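Local coordinates for protein similar to phosphinothricin acetyltransferase (Bacillus subtilis, PDB 1VHS) that probably transfers an acetyl group from acetyl-CoA to the amino group of phosphinothricin, inactivating this herbicide and antibiotic, at residues A[68-73]-A[111-116]. Sequence-based numbering, arbitrary orientation.
Sequences ISFETF and PNLGIR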
ATOM      1  N   ILE A  68      -2.942  -4.038  -3.692  1.00 15.91           N
ATOM      2  CA  ILE A  68      -3.032  -3.857  -2.244  1.00 18.21           C
ATOM      3  C   ILE A  68      -2.151  -4.921  -1.609  1.00 18.90           C
ATOM      4  O   ILE A  68      -2.317  -6.114  -1.866  1.00 19.88           O
ATOM      5  CB  ILE A  68      -4.464  -4.075  -1.725  1.00 16.79           C
ATOM      6  CG1 ILE A  68      -5.452  -3.184  -2.474  1.00 20.15           C
ATOM      7  CG2 ILE A  68      -4.526  -3.763  -0.233  1.00 21.34           C
ATOM      8  CD1 ILE A  68      -6.900  -3.472  -2.097  1.00 18.88           C
ATOM      9  N   SER A  69      -1.217  -4.489  -0.775  1.00 14.82           N
ATOM     10  CA  SER A  69      -0.303  -5.410  -0.125  1.00 18.43           C
ATOM     11  C   SER A  69      -0.451  -5.357   1.386  1.00 20.70           C
ATOM     12  O   SER A  69      -0.495  -4.271   1.962  1.00 20.14           O
ATOM     13  CB  SER A  69       1.144  -5.050  -0.502  1.00 17.33           C
ATOM     14  OG  SER A  69       2.086  -5.732   0.312  1.00 23.04           O
ATOM     15  N   PHE A  70      -0.559  -6.525   2.019  1.00 13.65           N
ATOM     16  CA  PHE A  70      -0.621  -6.590   3.476  1.00 13.88           C
ATOM     17  C   PHE A  70       0.757  -7.113   3.870  1.00 17.93           C
ATOM     18  O   PHE A  70       1.235  -8.101   3.314  1.00 20.68           O
ATOM     19  CB  PHE A  70      -1.700  -7.553   3.966  1.00 13.84           C
ATOM     20  CG  PHE A  70      -3.096  -7.036   3.784  1.00 15.21           C
ATOM     21  CD1 PHE A  70      -3.816  -7.325   2.630  1.00 11.50           C
ATOM     22  CD2 PHE A  70      -3.677  -6.228   4.754  1.00 14.89           C
ATOM     23  CE1 PHE A  70      -5.101  -6.810   2.442  1.00 17.83           C
ATOM     24  CE2 PHE A  70      -4.962  -5.706   4.580  1.00 20.28           C
ATOM     25  CZ  PHE A  70      -5.674  -5.998   3.421  1.00 18.41           C
ATOM     26  N   GLU A  71       1.406  -6.440   4.808  1.00 20.30           N
ATOM     27  CA  GLU A  71       2.738  -6.859   5.223  1.00 22.36           C
ATOM     28  C   GLU A  71       2.858  -6.913   6.729  1.00 23.34           C
ATOM     29  O   GLU A  71       2.136  -6.217   7.443  1.00 18.87           O
ATOM     30  CB  GLU A  71       3.776  -5.906   4.634  1.00 25.16           C
ATOM     31  CG  GLU A  71       3.867  -6.001   3.114  1.00 33.58           C
ATOM     32  CD  GLU A  71       4.631  -4.853   2.493  1.00 35.29           C
ATOM     33  OE1 GLU A  71       5.738  -4.540   2.980  1.00 37.86           O
ATOM     34  OE2 GLU A  71       4.126  -4.271   1.508  1.00 35.58           O
ATOM     35  N   THR A  72       3.760  -7.762   7.211  1.00 25.24           N
ATOM     36  CA  THR A  72       3.977  -7.902   8.645  1.00 25.02           C
ATOM     37  C   THR A  72       4.612  -6.632   9.180  1.00 27.50           C
ATOM     38  O   THR A  72       5.320  -5.929   8.453  1.00 29.61           O
ATOM     39  CB  THR A  72       4.927  -9.072   8.956  1.00 31.20           C
ATOM     40  OG1 THR A  72       6.203  -8.821   8.355  1.00 36.74           O
ATOM     41  CG2 THR A  72       4.368 -10.367   8.416  1.00 26.48           C
ATOM     42  N   PHE A  73       4.352  -6.328  10.446  1.00 27.27           N
ATOM     43  CA  PHE A  73       4.938  -5.144  11.060  1.00 29.51           C
ATOM     44  C   PHE A  73       6.318  -5.533  11.569  1.00 30.74           C
ATOM     45  O   PHE A  73       7.315  -4.879  11.265  1.00 33.65           O
ATOM     46  CB  PHE A  73       4.079  -4.655  12.228  1.00 28.29           C
ATOM     47  CG  PHE A  73       4.721  -3.557  13.025  1.00 25.12           C
ATOM     48  CD1 PHE A  73       4.952  -2.310  12.457  1.00 29.46           C
ATOM     49  CD2 PHE A  73       5.126  -3.782  14.338  1.00 28.41           C
ATOM     50  CE1 PHE A  73       5.580  -1.297  13.187  1.00 30.67           C
ATOM     51  CE2 PHE A  73       5.753  -2.781  15.076  1.00 28.86           C
ATOM     52  CZ  PHE A  73       5.981  -1.535  14.499  1.00 30.96           C
ATOM     53  N   PRO A 111     -10.044  -7.960   8.484  1.00 19.29           N
ATOM     54  CA  PRO A 111     -10.558  -8.740   9.615  1.00 21.90           C
ATOM     55  C   PRO A 111     -10.491 -10.246   9.387  1.00 24.30           C
ATOM     56  O   PRO A 111     -10.223 -11.013  10.313  1.00 26.70           O
ATOM     57  CB  PRO A 111     -11.995  -8.243   9.753  1.00 24.56           C
ATOM     58  CG  PRO A 111     -11.900  -6.831   9.294  1.00 22.00           C
ATOM     59  CD  PRO A 111     -11.037  -6.963   8.055  1.00 19.80           C
ATOM     60  N   ASN A 112     -10.731 -10.670   8.153  1.00 26.06           N
ATOM     61  CA  ASN A 112     -10.691 -12.091   7.837  1.00 26.64           C
ATOM     62  C   ASN A 112      -9.268 -12.625   7.779  1.00 26.12           C
ATOM     63  O   ASN A 112      -9.058 -13.836   7.736  1.00 27.62           O
ATOM     64  CB  ASN A 112     -11.416 -12.366   6.518  1.00 30.44           C
ATOM     65  CG  ASN A 112     -12.911 -12.121   6.615  1.00 39.52           C
ATOM     66  OD1 ASN A 112     -13.376 -10.984   6.526  1.00 42.11           O
ATOM     67  ND2 ASN A 112     -13.671 -13.191   6.816  1.00 44.04           N
ATOM     68  N   LEU A 113      -8.290 -11.722   7.783  1.00 21.89           N
ATOM     69  CA  LEU A 113      -6.889 -12.121   7.755  1.00 22.26           C
ATOM     70  C   LEU A 113      -6.361 -12.238   9.183  1.00 20.84           C
ATOM     71  O   LEU A 113      -5.200 -12.586   9.403  1.00 22.20           O
ATOM     72  CB  LEU A 113      -6.057 -11.097   6.973  1.00 20.40           C
ATOM     73  CG  LEU A 113      -6.430 -10.910   5.498  1.00 22.41           C
ATOM     74  CD1 LEU A 113      -5.569  -9.816   4.883  1.00 21.30           C
ATOM     75  CD2 LEU A 113      -6.245 -12.225   4.751  1.00 23.75           C
ATOM     76  N   GLY A 114      -7.224 -11.947  10.152  1.00 19.91           N
ATOM     77  CA  GLY A 114      -6.824 -12.015  11.545  1.00 19.45           C
ATOM     78  C   GLY A 114      -6.090 -10.762  12.001  1.00 20.39           C
ATOM     79  O   GLY A 114      -5.433 -10.755  13.040  1.00 19.71           O
ATOM     80  N   ILE A 115      -6.203  -9.694  11.222  1.00 18.35           N
ATOM     81  CA  ILE A 115      -5.541  -8.436  11.557  1.00 17.96           C
ATOM     82  C   ILE A 115      -6.390  -7.599  12.510  1.00 19.08           C
ATOM     83  O   ILE A 115      -7.553  -7.315  12.228  1.00 18.63           O
ATOM     84  CB  ILE A 115      -5.279  -7.609  10.291  1.00 18.72           C
ATOM     85  CG1 ILE A 115      -4.337  -8.377   9.362  1.00 17.34           C
ATOM     86  CG2 ILE A 115      -4.678  -6.252  10.667  1.00 19.92           C
ATOM     87  CD1 ILE A 115      -4.275  -7.811   7.957  1.00 16.80           C
ATOM     88  N   ARG A 116      -5.799  -7.214  13.639  1.00 19.32           N
ATOM     89  CA  ARG A 116      -6.484  -6.392  14.634  1.00 21.42           C
ATOM     90  C   ARG A 116      -6.111  -4.918  14.494  1.00 19.28           C
ATOM     91  O   ARG A 116      -6.960  -4.036  14.632  1.00 17.92           O
ATOM     92  CB  ARG A 116      -6.142  -6.869  16.048  1.00 23.85           C
ATOM     93  CG  ARG A 116      -6.687  -5.968  17.147  1.00 30.80           C
ATOM     94  CD  ARG A 116      -6.597  -6.630  18.513  1.00 35.22           C
ATOM     95  NE  ARG A 116      -5.235  -7.037  18.849  1.00 38.17           N
ATOM     96  CZ  ARG A 116      -4.918  -7.742  19.930  1.00 42.35           C
ATOM     97  NH1 ARG A 116      -3.655  -8.075  20.164  1.00 45.26           N
ATOM     98  NH2 ARG A 116      -5.867  -8.121  20.776  1.00 44.99           N
TER
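Glu71 OE2, on the other face of the strand from the Phe70 ring that meets Leu113 and Ile115, is gripped by two donors, Ser69 OG and Trp44 NE1. The Ser69 OG to Glu71 OE2 bond is 2.8 Å long; the hydroxyl gives its proton to the anti side of the carboxylate, 16° out of its plane. Ser69 OG is also bonded to His48 NE2, so a polar chain runs along this face, while the Phe70 ring on the other packs against apolar groups.

There, Phe70 has its CG anti to the carbonyl carbon (chi1 -73°), which sends the ring out towards the loop 111-116. Leu113 places one methyl squarely over a ring face: CD1 stands 3.7 Å from the Phe70 centroid, only 8° off the normal, a clean CH-pi contact. The leucine side chain crosses that of Phe70 at about a right angle. Ile115 reaches in with the end of its longer branch, CD1, which lies obliquely against the ring, 3.6 Å from Phe70 CD2. No hydrogen bond links the two segments; these two methyls make the whole contact.

A turn sets the loop up for this, closed by Gly114 N to Pro111 O at 3.1 Å. Gly114 follows with a positive phi, and the chain swings round to bring Ile115 back to the same ring. Arg52 NH2 bonds Leu113 O, and Ala106 and Ile109 of helix 98-109 also touch Phe70.

The segment 111-116, following helix 98-109, thus closes over the sheet before strand 117-123 joins parallel to strand 82-89. This is the return leg of the beta-alpha-beta crossover of the GNAT fold, whose helix begins within the predicted acetyl-CoA-binding segment Lys96 to Ser100.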